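Local coordinates for SspB protein (Streptomyces clavuligerus, PDB 6JUF), which probably acts as a metal-dependent DNase in the SspABCD-SspE phosphorothioation-sensing defence system against phages, at residues 208-213 with 217-222; 143-148 with 171-176; 129-134 with 178-183. All blocks are in the same frame, centred on the assembly; numbering follows the deposited sequence.

Overall arrangement
The three contacts illustrate how three helices and a small antiparallel sheet pack side by side. Along the chain, interaction 2 (143-148 with 171-176) is nested inside the loop closed by interaction 3 (129-134 with 178-183), and the hairpin of interaction 1 (208-213 with 217-222) follows. Helix 166-180 serves interactions 2 and 3, whose centres lie about 8 Å apart. The centre of interaction 1 is about 11 Å from that of interaction 2 and about 12 Å from that of interaction 3; its strand 218-221 runs beside strand 142-144, which leads into helix 145-159, one of the two helices of interaction 2. Sheet and helices thus form one continuous packing unit inside the DUF4007 region.

Interaction 1: residues 208-213 with 217-222; sequences MEQVGQ and SEWEFT
Met208 lays its thioether obliquely across Phe221 and Trp219, two aromatic residues of the partner strand. Its first torsion turns CG away from the backbone N (chi1 -161°), and the chain then runs extended, so that sulfur and methyl meet different partners. SD lies 4.8 Å from the centroid of the Phe221 ring, 48° off the ring normal, a Met-aromatic contact. The methyl CE comes within 3.7 Å of Trp219 CB. Farther along the same face of the hairpin, Gln210 approaches the six-membered end of the indole, its CB 3.6 Å from Trp219 CZ3.

Beneath these side chains the backbones pair in antiparallel fashion. Glu209 and Glu220 make the hydrogen-bonded pair, with Glu209 N to Glu220 O and Glu220 N to Glu209 O both 2.9 Å. The flanking pairs, Met208 with Phe221 and Gln210 with Trp219, are non-hydrogen-bonded. Glu209 also folds its carboxylate back on its own strand: OE1 accepts from Gln210 N at 2.8 Å through its anti lone pair, and the same oxygen is salt-bridged to Arg185.

The opposite face carries Glu209, Val211, Glu218 and Glu220. Val211 CG1 rests 3.8 Å from CB of Glu218, whose carboxylate reaches beyond the hairpin to a salt bridge with Arg142 of the adjoining strand. Just past Phe221, Thr222 CG2 touches Glu209 CB, while its OG1 is bonded to Gly206 O.

The hairpin is therefore two-sided. Methionine and aromatic groups turn to the side where helix 166-180 packs, whereas three glutamates share the other. There Arg185 pairs with Glu209, and Arg142 with Glu218 and, weakly, with Glu220, so that the two arginines probably balance the charge of this acidic face.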
ATOM      1  N   MET B 208       1.445   2.777 -15.478  1.00  9.05           N
ATOM      2  CA  MET B 208       0.536   3.596 -16.314  1.00  9.84           C
ATOM      3  C   MET B 208       0.683   5.026 -15.824  1.00  9.93           C
ATOM      4  O   MET B 208       0.884   5.276 -14.611  1.00 10.49           O
ATOM      5  CB  MET B 208      -0.922   3.142 -16.159  1.00 11.38           C
ATOM      6  CG  MET B 208      -1.871   3.586 -17.270  1.00 14.14           C
ATOM      7  SD  MET B 208      -3.489   2.892 -16.914  1.00 14.39           S
ATOM      8  CE  MET B 208      -4.560   4.158 -17.665  1.00 24.52           C
ATOM      9  N   GLU B 209       0.579   5.982 -16.734  1.00  9.91           N
ATOM     10  CA  GLU B 209       0.729   7.380 -16.375  1.00 10.51           C
ATOM     11  C   GLU B 209      -0.207   8.239 -17.224  1.00 13.08           C
ATOM     12  O   GLU B 209      -0.628   7.859 -18.321  1.00 13.45           O
ATOM     13  CB  GLU B 209       2.214   7.812 -16.542  1.00 12.59           C
ATOM     14  CG  GLU B 209       2.568   9.276 -16.229  1.00 15.45           C
ATOM     15  CD  GLU B 209       2.213   9.689 -14.785  1.00 14.38           C
ATOM     16  OE1 GLU B 209       1.035   9.838 -14.444  1.00 14.13           O
ATOM     17  OE2 GLU B 209       3.169   9.902 -13.990  1.00 18.85           O
ATOM     18  N   GLN B 210      -0.544   9.399 -16.655  1.00 12.53           N
ATOM     19  CA  GLN B 210      -1.274  10.423 -17.355  1.00 16.63           C
ATOM     20  C   GLN B 210      -0.357  11.134 -18.339  1.00 18.59           C
ATOM     21  O   GLN B 210       0.811  11.421 -18.016  1.00 17.16           O
ATOM     22  CB  GLN B 210      -1.788  11.396 -16.270  1.00 16.48           C
ATOM     23  CG  GLN B 210      -2.185  12.726 -16.825  1.00 19.55           C
ATOM     24  CD  GLN B 210      -3.304  12.658 -17.812  1.00 28.92           C
ATOM     25  OE1 GLN B 210      -3.301  13.433 -18.776  1.00 42.62           O
ATOM     26  NE2 GLN B 210      -4.290  11.786 -17.583  1.00 27.99           N
ATOM     27  N   VAL B 211      -0.860  11.467 -19.525  1.00 19.66           N
ATOM     28  CA  VAL B 211       0.019  12.176 -20.427  1.00 26.04           C
ATOM     29  C   VAL B 211      -0.594  13.502 -20.926  1.00 24.56           C
ATOM     30  O   VAL B 211      -1.806  13.618 -21.103  1.00 24.60           O
ATOM     31  CB  VAL B 211       0.693  11.237 -21.438  1.00 29.98           C
ATOM     32  CG1 VAL B 211      -0.316  10.709 -22.439  1.00 27.59           C
ATOM     33  CG2 VAL B 211       1.870  11.935 -22.106  1.00 43.51           C
ATOM     34  N   GLY B 212       0.285  14.500 -21.056  1.00 36.65           N
ATOM     35  CA  GLY B 212      -0.029  15.921 -21.276  1.00 39.83           C
ATOM     36  C   GLY B 212      -1.426  16.390 -20.943  1.00 42.04           C
ATOM     37  O   GLY B 212      -2.142  16.826 -21.829  1.00 55.07           O
ATOM     38  N   GLN B 213      -1.822  16.339 -19.677  1.00 39.65           N
ATOM     39  CA  GLN B 213      -3.235  16.636 -19.334  1.00 57.25           C
ATOM     40  C   GLN B 213      -3.717  18.052 -19.756  1.00 51.91           C
ATOM     41  O   GLN B 213      -2.954  18.844 -20.322  1.00 57.77           O
ATOM     42  CB  GLN B 213      -3.505  16.352 -17.846  1.00 45.37           C
ATOM     43  N   SER B 217      -7.579  14.631 -21.536  1.00 33.62           N
ATOM     44  CA  SER B 217      -7.921  13.203 -21.548  1.00 36.76           C
ATOM     45  C   SER B 217      -6.947  12.010 -21.781  1.00 35.28           C
ATOM     46  O   SER B 217      -7.479  10.920 -22.009  1.00 39.07           O
ATOM     47  CB  SER B 217      -9.054  13.030 -22.562  1.00 37.37           C
ATOM     48  OG  SER B 217      -8.721  13.691 -23.766  1.00 42.55           O
ATOM     49  N   GLU B 218      -5.611  12.128 -21.726  1.00 34.65           N
ATOM     50  CA  GLU B 218      -4.800  10.981 -22.246  1.00 26.78           C
ATOM     51  C   GLU B 218      -3.928  10.174 -21.258  1.00 18.92           C
ATOM     52  O   GLU B 218      -3.448  10.723 -20.285  1.00 19.24           O
ATOM     53  CB  GLU B 218      -3.919  11.422 -23.411  1.00 31.26           C
ATOM     54  CG  GLU B 218      -4.625  11.918 -24.652  1.00 32.39           C
ATOM     55  CD  GLU B 218      -3.629  12.172 -25.746  1.00 38.54           C
ATOM     56  OE1 GLU B 218      -3.304  13.357 -25.906  1.00 36.88           O
ATOM     57  OE2 GLU B 218      -3.154  11.203 -26.406  1.00 34.27           O
ATOM     58  N   TRP B 219      -3.699   8.885 -21.519  1.00 15.08           N
ATOM     59  CA  TRP B 219      -2.936   8.006 -20.619  1.00 13.74           C
ATOM     60  C   TRP B 219      -2.062   7.093 -21.445  1.00 13.67           C
ATOM     61  O   TRP B 219      -2.245   6.928 -22.652  1.00 14.94           O
ATOM     62  CB  TRP B 219      -3.831   7.087 -19.823  1.00 13.58           C
ATOM     63  CG  TRP B 219      -4.928   7.846 -19.145  1.00 12.90           C
ATOM     64  CD1 TRP B 219      -6.158   8.209 -19.657  1.00 17.15           C
ATOM     65  CD2 TRP B 219      -4.898   8.359 -17.780  1.00 17.28           C
ATOM     66  NE1 TRP B 219      -6.886   8.895 -18.713  1.00 17.49           N
ATOM     67  CE2 TRP B 219      -6.181   9.008 -17.560  1.00 17.62           C
ATOM     68  CE3 TRP B 219      -3.964   8.338 -16.765  1.00 14.86           C
ATOM     69  CZ2 TRP B 219      -6.497   9.634 -16.350  1.00 17.32           C
ATOM     70  CZ3 TRP B 219      -4.270   8.965 -15.525  1.00 15.51           C
ATOM     71  CH2 TRP B 219      -5.528   9.585 -15.327  1.00 13.92           C
ATOM     72  N   GLU B 220      -1.061   6.496 -20.793  1.00 12.55           N
ATOM     73  CA  GLU B 220      -0.236   5.527 -21.504  1.00 13.23           C
ATOM     74  C   GLU B 220       0.376   4.504 -20.572  1.00 14.18           C
ATOM     75  O   GLU B 220       0.666   4.813 -19.401  1.00 13.34           O
ATOM     76  CB  GLU B 220       0.844   6.210 -22.321  1.00 17.27           C
ATOM     77  CG  GLU B 220       1.911   6.915 -21.515  1.00 17.81           C
ATOM     78  CD  GLU B 220       2.906   7.625 -22.410  1.00 25.38           C
ATOM     79  OE1 GLU B 220       3.797   8.219 -21.843  1.00 29.90           O
ATOM     80  OE2 GLU B 220       2.793   7.621 -23.655  1.00 27.08           O
ATOM     81  N   PHE B 221       0.572   3.295 -21.098  1.00 13.46           N
ATOM     82  CA  PHE B 221       1.407   2.336 -20.414  1.00 13.62           C
ATOM     83  C   PHE B 221       2.839   2.855 -20.555  1.00 16.10           C
ATOM     84  O   PHE B 221       3.239   3.380 -21.595  1.00 18.26           O
ATOM     85  CB  PHE B 221       1.147   0.865 -20.870  1.00 15.18           C
ATOM     86  CG  PHE B 221      -0.223   0.368 -20.495  1.00 16.84           C
ATOM     87  CD1 PHE B 221      -0.608   0.336 -19.131  1.00 19.40           C
ATOM     88  CD2 PHE B 221      -1.164   0.011 -21.465  1.00 16.35           C
ATOM     89  CE1 PHE B 221      -1.890  -0.068 -18.760  1.00 19.77           C
ATOM     90  CE2 PHE B 221      -2.428  -0.440 -21.093  1.00 18.86           C
ATOM     91  CZ  PHE B 221      -2.791  -0.460 -19.737  1.00 18.37           C
ATOM     92  N   THR B 222       3.616   2.737 -19.494  1.00 13.92           N
ATOM     93  CA  THR B 222       4.971   3.288 -19.470  1.00 15.10           C
ATOM     94  C   THR B 222       5.979   2.324 -20.092  1.00 16.98           C
ATOM     95  O   THR B 222       5.688   1.160 -20.309  1.00 16.83           O
ATOM     96  CB  THR B 222       5.431   3.599 -18.042  1.00 15.93           C
ATOM     97  OG1 THR B 222       5.415   2.377 -17.295  1.00 13.92           O
ATOM     98  CG2 THR B 222       4.502   4.621 -17.368  1.00 15.47           C
TER

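Interaction 2: residues 143-148 with 171-176; sequences FTLADL and KDVDCI
Asp172 OD1 is gripped by His17 NE2 and by the backbone N of Ala15; the next residue of helix 166-180, Val173, turns its methyls to Leu145 and Leu148. The other carboxylate oxygen of Asp172 is bonded to Ser130 OG, so both oxygens of this buried carboxylate have partners while its neighbour does the apolar work.

Of the two valine branches, CG1 lies against Leu145 and CG2 mainly against Leu148. With CG1 placed opposite its backbone N (chi1 171°), that methyl meets Leu145 CD2 at 3.7 Å, the two side chains sliding past each other in opposite directions. The second methyl, CG2, lies 3.9 Å from Leu148 CG, and Leu148 CD2 touches both branches of the valine. At the more exposed margin Leu145 CD1 passes 4.0 Å from Asp174 OD1, the two side chains crossing at about a right angle. Thr149 and Ile152, later in the leucines' own helix, also touch Val173, and Trp219 packs on Leu145 from the sheet.

The leucines lie in the first turn of a helix that is capped at its start. Thr144 OG1 accepts from Asp147 N at 3.0 Å, and Asp147 OD2 accepts in return from Thr144 N at 3.1 Å; this second donor stands 47° out of the carboxylate plane. The chain leaves the sheet near Thr144 and enters helix 145-159, whose first turn is packed against helix 166-180: the reciprocal pair of Thr144 and Asp147 is a classic capping box, with Thr144 as the N-cap.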
ATOM      1  N   PHE B 143      -3.476   6.204 -25.067  1.00 14.54           N
ATOM      2  CA  PHE B 143      -4.884   6.178 -25.412  1.00 13.37           C
ATOM      3  C   PHE B 143      -5.694   7.134 -24.542  1.00 14.92           C
ATOM      4  O   PHE B 143      -5.352   7.392 -23.371  1.00 14.64           O
ATOM      5  CB  PHE B 143      -5.433   4.763 -25.212  1.00 13.52           C
ATOM      6  CG  PHE B 143      -5.027   4.150 -23.898  1.00 13.22           C
ATOM      7  CD1 PHE B 143      -5.823   4.320 -22.764  1.00 15.52           C
ATOM      8  CD2 PHE B 143      -3.838   3.432 -23.783  1.00 19.14           C
ATOM      9  CE1 PHE B 143      -5.450   3.742 -21.540  1.00 14.51           C
ATOM     10  CE2 PHE B 143      -3.454   2.869 -22.585  1.00 18.37           C
ATOM     11  CZ  PHE B 143      -4.244   3.033 -21.461  1.00 16.01           C
ATOM     12  N   THR B 144      -6.840   7.545 -25.059  1.00 12.69           N
ATOM     13  CA  THR B 144      -7.871   8.080 -24.163  1.00 11.70           C
ATOM     14  C   THR B 144      -8.649   6.888 -23.593  1.00 11.39           C
ATOM     15  O   THR B 144      -8.607   5.768 -24.128  1.00 12.18           O
ATOM     16  CB  THR B 144      -8.853   8.973 -24.947  1.00 13.13           C
ATOM     17  OG1 THR B 144      -9.586   8.196 -25.921  1.00 14.75           O
ATOM     18  CG2 THR B 144      -8.089  10.108 -25.595  1.00 16.94           C
ATOM     19  N   LEU B 145      -9.361   7.130 -22.500  1.00 12.14           N
ATOM     20  CA  LEU B 145     -10.215   6.086 -21.935  1.00 12.97           C
ATOM     21  C   LEU B 145     -11.273   5.608 -22.950  1.00 12.28           C
ATOM     22  O   LEU B 145     -11.584   4.406 -23.026  1.00 11.37           O
ATOM     23  CB  LEU B 145     -10.800   6.528 -20.553  1.00 15.97           C
ATOM     24  CG  LEU B 145      -9.668   6.836 -19.535  1.00 15.69           C
ATOM     25  CD1 LEU B 145     -10.197   7.095 -18.128  1.00 15.60           C
ATOM     26  CD2 LEU B 145      -8.550   5.763 -19.491  1.00 17.58           C
ATOM     27  N   ALA B 146     -11.802   6.542 -23.752  1.00 11.76           N
ATOM     28  CA  ALA B 146     -12.758   6.198 -24.842  1.00 13.90           C
ATOM     29  C   ALA B 146     -12.114   5.241 -25.845  1.00 12.01           C
ATOM     30  O   ALA B 146     -12.751   4.281 -26.312  1.00 11.91           O
ATOM     31  CB  ALA B 146     -13.285   7.473 -25.519  1.00 15.16           C
ATOM     32  N   ASP B 147     -10.851   5.526 -26.217  1.00 14.37           N
ATOM     33  CA  ASP B 147     -10.113   4.660 -27.159  1.00 12.64           C
ATOM     34  C   ASP B 147      -9.941   3.232 -26.650  1.00 10.47           C
ATOM     35  O   ASP B 147     -10.254   2.250 -27.373  1.00 13.07           O
ATOM     36  CB  ASP B 147      -8.687   5.151 -27.481  1.00 12.59           C
ATOM     37  CG  ASP B 147      -8.659   6.476 -28.251  1.00 17.17           C
ATOM     38  OD1 ASP B 147      -9.633   6.855 -28.967  1.00 17.93           O
ATOM     39  OD2 ASP B 147      -7.592   7.118 -28.076  1.00 19.69           O
ATOM     40  N   LEU B 148      -9.551   3.120 -25.378  1.00 11.50           N
ATOM     41  CA  LEU B 148      -9.418   1.797 -24.784  1.00 10.17           C
ATOM     42  C   LEU B 148     -10.750   1.060 -24.669  1.00 10.31           C
ATOM     43  O   LEU B 148     -10.864  -0.134 -24.950  1.00 11.95           O
ATOM     44  CB  LEU B 148      -8.704   1.868 -23.441  1.00  9.79           C
ATOM     45  CG  LEU B 148      -8.445   0.507 -22.786  1.00 10.90           C
ATOM     46  CD1 LEU B 148      -7.586  -0.407 -23.675  1.00 15.80           C
ATOM     47  CD2 LEU B 148      -7.772   0.739 -21.443  1.00 15.06           C
ATOM     48  N   LYS B 171     -16.510   0.972 -17.194  1.00 10.32           N
ATOM     49  CA  LYS B 171     -16.225   0.868 -15.751  1.00  7.84           C
ATOM     50  C   LYS B 171     -14.923   0.054 -15.541  1.00  9.01           C
ATOM     51  O   LYS B 171     -14.125   0.419 -14.608  1.00  8.50           O
ATOM     52  CB  LYS B 171     -17.405   0.191 -15.048  1.00  9.99           C
ATOM     53  CG  LYS B 171     -18.592   1.148 -14.894  1.00 12.62           C
ATOM     54  CD  LYS B 171     -19.861   0.390 -14.550  1.00 14.47           C
ATOM     55  CE  LYS B 171     -21.037   1.362 -14.450  1.00 17.63           C
ATOM     56  NZ  LYS B 171     -22.322   0.646 -14.441  1.00 20.24           N
ATOM     57  N   ASP B 172     -14.681  -0.977 -16.365  1.00  8.00           N
ATOM     58  CA  ASP B 172     -13.382  -1.713 -16.287  1.00  8.39           C
ATOM     59  C   ASP B 172     -12.232  -0.744 -16.590  1.00  8.58           C
ATOM     60  O   ASP B 172     -11.184  -0.774 -15.924  1.00  9.39           O
ATOM     61  CB  ASP B 172     -13.311  -2.878 -17.274  1.00  7.55           C
ATOM     62  CG  ASP B 172     -14.087  -4.084 -16.833  1.00  7.69           C
ATOM     63  OD1 ASP B 172     -14.510  -4.129 -15.650  1.00  8.11           O
ATOM     64  OD2 ASP B 172     -14.247  -4.994 -17.666  1.00  9.36           O
ATOM     65  N   VAL B 173     -12.404   0.103 -17.593  1.00  7.23           N
ATOM     66  CA  VAL B 173     -11.327   1.012 -17.969  1.00  8.72           C
ATOM     67  C   VAL B 173     -11.059   1.992 -16.887  1.00  8.04           C
ATOM     68  O   VAL B 173      -9.905   2.301 -16.577  1.00  8.92           O
ATOM     69  CB  VAL B 173     -11.637   1.673 -19.325  1.00  8.07           C
ATOM     70  CG1 VAL B 173     -10.655   2.781 -19.652  1.00  8.95           C
ATOM     71  CG2 VAL B 173     -11.552   0.615 -20.418  1.00  9.37           C
ATOM     72  N   ASP B 174     -12.118   2.503 -16.282  1.00 10.50           N
ATOM     73  CA  ASP B 174     -11.978   3.345 -15.069  1.00 10.06           C
ATOM     74  C   ASP B 174     -11.226   2.645 -13.952  1.00  9.40           C
ATOM     75  O   ASP B 174     -10.317   3.225 -13.332  1.00  9.70           O
ATOM     76  CB  ASP B 174     -13.341   3.780 -14.524  1.00 12.38           C
ATOM     77  CG  ASP B 174     -13.958   4.886 -15.347  1.00 18.40           C
ATOM     78  OD1 ASP B 174     -13.229   5.543 -16.118  1.00 20.30           O
ATOM     79  OD2 ASP B 174     -15.169   5.112 -15.247  1.00 27.32           O
ATOM     80  N   CYS B 175     -11.537   1.381 -13.722  1.00  8.19           N
ATOM     81  CA  CYS B 175     -10.877   0.593 -12.653  1.00  7.72           C
ATOM     82  C   CYS B 175      -9.415   0.337 -12.971  1.00  7.40           C
ATOM     83  O   CYS B 175      -8.552   0.400 -12.071  1.00  6.86           O
ATOM     84  CB  CYS B 175     -11.602  -0.738 -12.494  1.00  8.32           C
ATOM     85  SG  CYS B 175     -11.088  -1.544 -10.919  1.00  9.87           S
ATOM     86  N   ILE B 176      -9.112   0.031 -14.237  1.00  6.64           N
ATOM     87  CA  ILE B 176      -7.695  -0.202 -14.670  1.00  6.91           C
ATOM     88  C   ILE B 176      -6.876   1.078 -14.371  1.00  8.34           C
ATOM     89  O   ILE B 176      -5.789   1.002 -13.828  1.00  8.79           O
ATOM     90  CB  ILE B 176      -7.656  -0.512 -16.188  1.00  6.02           C
ATOM     91  CG1 ILE B 176      -8.140  -1.932 -16.456  1.00  7.00           C
ATOM     92  CG2 ILE B 176      -6.222  -0.344 -16.721  1.00  9.11           C
ATOM     93  CD1 ILE B 176      -8.535  -2.272 -17.897  1.00  8.36           C
TER

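Interaction 3: residues 129-134 with 178-183; sequences PSWYVA and KMYVPA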
ATOM      1  N   PRO B 129     -11.044  -9.883 -18.433  1.00  8.93           N
ATOM      2  CA  PRO B 129     -10.827  -9.719 -19.899  1.00  8.88           C
ATOM      3  C   PRO B 129     -10.377  -8.327 -20.306  1.00  9.61           C
ATOM      4  O   PRO B 129      -9.598  -8.175 -21.243  1.00  9.35           O
ATOM      5  CB  PRO B 129     -12.188 -10.116 -20.502  1.00  9.11           C
ATOM      6  CG  PRO B 129     -13.177 -10.107 -19.307  1.00  7.53           C
ATOM      7  CD  PRO B 129     -12.333 -10.552 -18.119  1.00  9.48           C
ATOM      8  N   SER B 130     -10.917  -7.307 -19.653  1.00  8.71           N
ATOM      9  CA  SER B 130     -10.565  -5.909 -20.012  1.00  7.36           C
ATOM     10  C   SER B 130      -9.097  -5.642 -19.791  1.00  8.45           C
ATOM     11  O   SER B 130      -8.430  -4.972 -20.611  1.00  8.73           O
ATOM     12  CB  SER B 130     -11.440  -4.869 -19.312  1.00  7.29           C
ATOM     13  OG  SER B 130     -12.746  -4.921 -19.855  1.00  8.87           O
ATOM     14  N   TRP B 131      -8.594  -6.162 -18.676  1.00  7.29           N
ATOM     15  CA  TRP B 131      -7.132  -6.070 -18.412  1.00  7.48           C
ATOM     16  C   TRP B 131      -6.320  -6.824 -19.431  1.00  9.95           C
ATOM     17  O   TRP B 131      -5.268  -6.335 -19.894  1.00  8.24           O
ATOM     18  CB  TRP B 131      -6.820  -6.676 -17.034  1.00  8.54           C
ATOM     19  CG  TRP B 131      -7.037  -5.710 -15.861  1.00  8.45           C
ATOM     20  CD1 TRP B 131      -6.051  -5.187 -15.064  1.00  7.93           C
ATOM     21  CD2 TRP B 131      -8.311  -5.241 -15.287  1.00  6.96           C
ATOM     22  NE1 TRP B 131      -6.588  -4.424 -14.033  1.00  7.11           N
ATOM     23  CE2 TRP B 131      -7.964  -4.404 -14.147  1.00  8.39           C
ATOM     24  CE3 TRP B 131      -9.680  -5.438 -15.594  1.00  6.95           C
ATOM     25  CZ2 TRP B 131      -8.941  -3.773 -13.364  1.00  7.29           C
ATOM     26  CZ3 TRP B 131     -10.644  -4.790 -14.829  1.00  8.49           C
ATOM     27  CH2 TRP B 131     -10.302  -3.959 -13.754  1.00  6.88           C
ATOM     28  N   TYR B 132      -6.763  -8.030 -19.758  1.00  9.53           N
ATOM     29  CA  TYR B 132      -6.094  -8.834 -20.800  1.00  9.23           C
ATOM     30  C   TYR B 132      -6.044  -8.076 -22.160  1.00 10.29           C
ATOM     31  O   TYR B 132      -4.997  -7.985 -22.775  1.00  9.73           O
ATOM     32  CB  TYR B 132      -6.739 -10.240 -20.946  1.00  7.88           C
ATOM     33  CG  TYR B 132      -5.873 -11.092 -21.844  1.00  9.25           C
ATOM     34  CD1 TYR B 132      -6.047 -11.084 -23.240  1.00  9.62           C
ATOM     35  CD2 TYR B 132      -4.906 -11.948 -21.295  1.00  9.40           C
ATOM     36  CE1 TYR B 132      -5.239 -11.873 -24.053  1.00 12.30           C
ATOM     37  CE2 TYR B 132      -4.078 -12.715 -22.114  1.00 11.43           C
ATOM     38  CZ  TYR B 132      -4.240 -12.650 -23.473  1.00 13.64           C
ATOM     39  OH  TYR B 132      -3.446 -13.414 -24.268  1.00 14.39           O
ATOM     40  N   VAL B 133      -7.147  -7.474 -22.599  1.00  9.80           N
ATOM     41  CA  VAL B 133      -7.107  -6.664 -23.840  1.00  9.13           C
ATOM     42  C   VAL B 133      -6.099  -5.521 -23.668  1.00  9.15           C
ATOM     43  O   VAL B 133      -5.262  -5.286 -24.533  1.00 10.73           O
ATOM     44  CB  VAL B 133      -8.502  -6.064 -24.177  1.00  7.95           C
ATOM     45  CG1 VAL B 133      -8.370  -5.149 -25.435  1.00  9.04           C
ATOM     46  CG2 VAL B 133      -9.494  -7.191 -24.471  1.00 11.23           C
ATOM     47  N   ALA B 134      -6.197  -4.772 -22.543  1.00  8.93           N
ATOM     48  CA  ALA B 134      -5.398  -3.541 -22.352  1.00  7.53           C
ATOM     49  C   ALA B 134      -3.911  -3.861 -22.429  1.00  8.95           C
ATOM     50  O   ALA B 134      -3.153  -3.166 -23.073  1.00 10.49           O
ATOM     51  CB  ALA B 134      -5.721  -2.816 -21.019  1.00  8.31           C
ATOM     52  N   LYS B 178      -7.507   3.552 -12.083  1.00 10.68           N
ATOM     53  CA  LYS B 178      -7.370   3.711 -10.632  1.00  8.82           C
ATOM     54  C   LYS B 178      -6.366   2.716 -10.033  1.00 10.33           C
ATOM     55  O   LYS B 178      -5.705   3.044  -9.029  1.00 10.01           O
ATOM     56  CB  LYS B 178      -8.764   3.504  -9.929  1.00 11.96           C
ATOM     57  CG  LYS B 178      -9.656   4.708 -10.138  1.00 17.15           C
ATOM     58  CD  LYS B 178     -10.855   4.696  -9.208  1.00 23.65           C
ATOM     59  CE  LYS B 178     -11.972   3.903  -9.778  1.00 18.85           C
ATOM     60  NZ  LYS B 178     -13.035   3.897  -8.746  1.00 21.36           N
ATOM     61  N   MET B 179      -6.230   1.543 -10.650  1.00  8.67           N
ATOM     62  CA  MET B 179      -5.373   0.486 -10.116  1.00  9.07           C
ATOM     63  C   MET B 179      -3.894   0.825 -10.382  1.00  7.82           C
ATOM     64  O   MET B 179      -3.012   0.499  -9.566  1.00  9.15           O
ATOM     65  CB  MET B 179      -5.726  -0.862 -10.788  1.00  9.28           C
ATOM     66  CG  MET B 179      -4.772  -2.025 -10.400  1.00  9.55           C
ATOM     67  SD  MET B 179      -5.613  -3.569 -10.873  1.00  8.70           S
ATOM     68  CE  MET B 179      -4.305  -4.699 -10.434  1.00  9.74           C
ATOM     69  N   TYR B 180      -3.605   1.398 -11.564  1.00  6.74           N
ATOM     70  CA  TYR B 180      -2.201   1.537 -11.975  1.00  7.70           C
ATOM     71  C   TYR B 180      -1.577   2.942 -11.999  1.00  8.66           C
ATOM     72  O   TYR B 180      -0.345   3.047 -12.043  1.00  8.70           O
ATOM     73  CB  TYR B 180      -1.975   0.915 -13.379  1.00  7.48           C
ATOM     74  CG  TYR B 180      -2.243  -0.585 -13.443  1.00  6.49           C
ATOM     75  CD1 TYR B 180      -1.317  -1.503 -12.864  1.00  5.87           C
ATOM     76  CD2 TYR B 180      -3.389  -1.100 -14.032  1.00  5.97           C
ATOM     77  CE1 TYR B 180      -1.590  -2.888 -12.884  1.00  6.23           C
ATOM     78  CE2 TYR B 180      -3.643  -2.457 -14.046  1.00  9.00           C
ATOM     79  CZ  TYR B 180      -2.749  -3.356 -13.498  1.00  7.57           C
ATOM     80  OH  TYR B 180      -3.018  -4.699 -13.562  1.00  9.41           O
ATOM     81  N   VAL B 181      -2.372   4.019 -12.075  1.00  8.54           N
ATOM     82  CA  VAL B 181      -1.826   5.369 -12.218  1.00  9.49           C
ATOM     83  C   VAL B 181      -1.640   6.029 -10.831  1.00  9.77           C
ATOM     84  O   VAL B 181      -2.284   5.644  -9.842  1.00 10.87           O
ATOM     85  CB  VAL B 181      -2.696   6.313 -13.130  1.00  9.89           C
ATOM     86  CG1 VAL B 181      -2.994   5.635 -14.455  1.00 10.46           C
ATOM     87  CG2 VAL B 181      -3.964   6.784 -12.424  1.00 13.23           C
ATOM     88  N   PRO B 182      -0.716   7.006 -10.751  1.00 10.40           N
ATOM     89  CA  PRO B 182      -0.520   7.665  -9.448  1.00  9.75           C
ATOM     90  C   PRO B 182      -1.787   8.318  -8.945  1.00  9.70           C
ATOM     91  O   PRO B 182      -2.597   8.813  -9.749  1.00 10.72           O
ATOM     92  CB  PRO B 182       0.574   8.722  -9.726  1.00 11.74           C
ATOM     93  CG  PRO B 182       1.311   8.172 -10.955  1.00  9.98           C
ATOM     94  CD  PRO B 182       0.248   7.455 -11.778  1.00  9.21           C
ATOM     95  N   ALA B 183      -1.994   8.266  -7.618  1.00  8.96           N
ATOM     96  CA  ALA B 183      -3.210   8.772  -7.010  1.00  9.84           C
ATOM     97  C   ALA B 183      -3.452  10.250  -7.377  1.00  8.64           C
ATOM     98  O   ALA B 183      -4.562  10.708  -7.469  1.00 11.15           O
ATOM     99  CB  ALA B 183      -3.106   8.617  -5.485  1.00 13.18           C
TER
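Trp131 meets Met179 and Tyr180 closely at the pyrrole edge of its indole, whereas the backbones behind them stand well apart, with 10.7 Å between the CA atoms of Trp131 and Met179. At the tight edge NE1 donates a weak hydrogen bond to Met179 SD, 3.4 Å away and bent to 149°. The sulfur lies beside the ring rather than above it, 76° off the normal of the five-membered ring, and the extended methionine chain carries it there. Tyr180 comes to the neighbouring corner: its OH lies in the indole plane, 3.4 Å from Trp131 CD1. The two aromatic groups meet rim to rim with planes 62° apart, neither covering the other's face.

This edge-on Met-aromatic contact joins helix 129-137 to the last turn of helix 166-180 deep in the fold. Met179 CG also sits 3.8 Å above the centre of the Tyr180 ring, so the two partners of the tryptophan also pack on each other. Leu117 of helix 107-118 packs against all three side chains, and Phe135 meets Tyr180 edge-to-face.

The solvent side is confined to partly exposed Lys178, which sends its NZ to Thr19 O. Past the cluster, Val181 leaves helical geometry and the chain runs on, still buried, to Ala183, which packs on Leu107 of the second subunit.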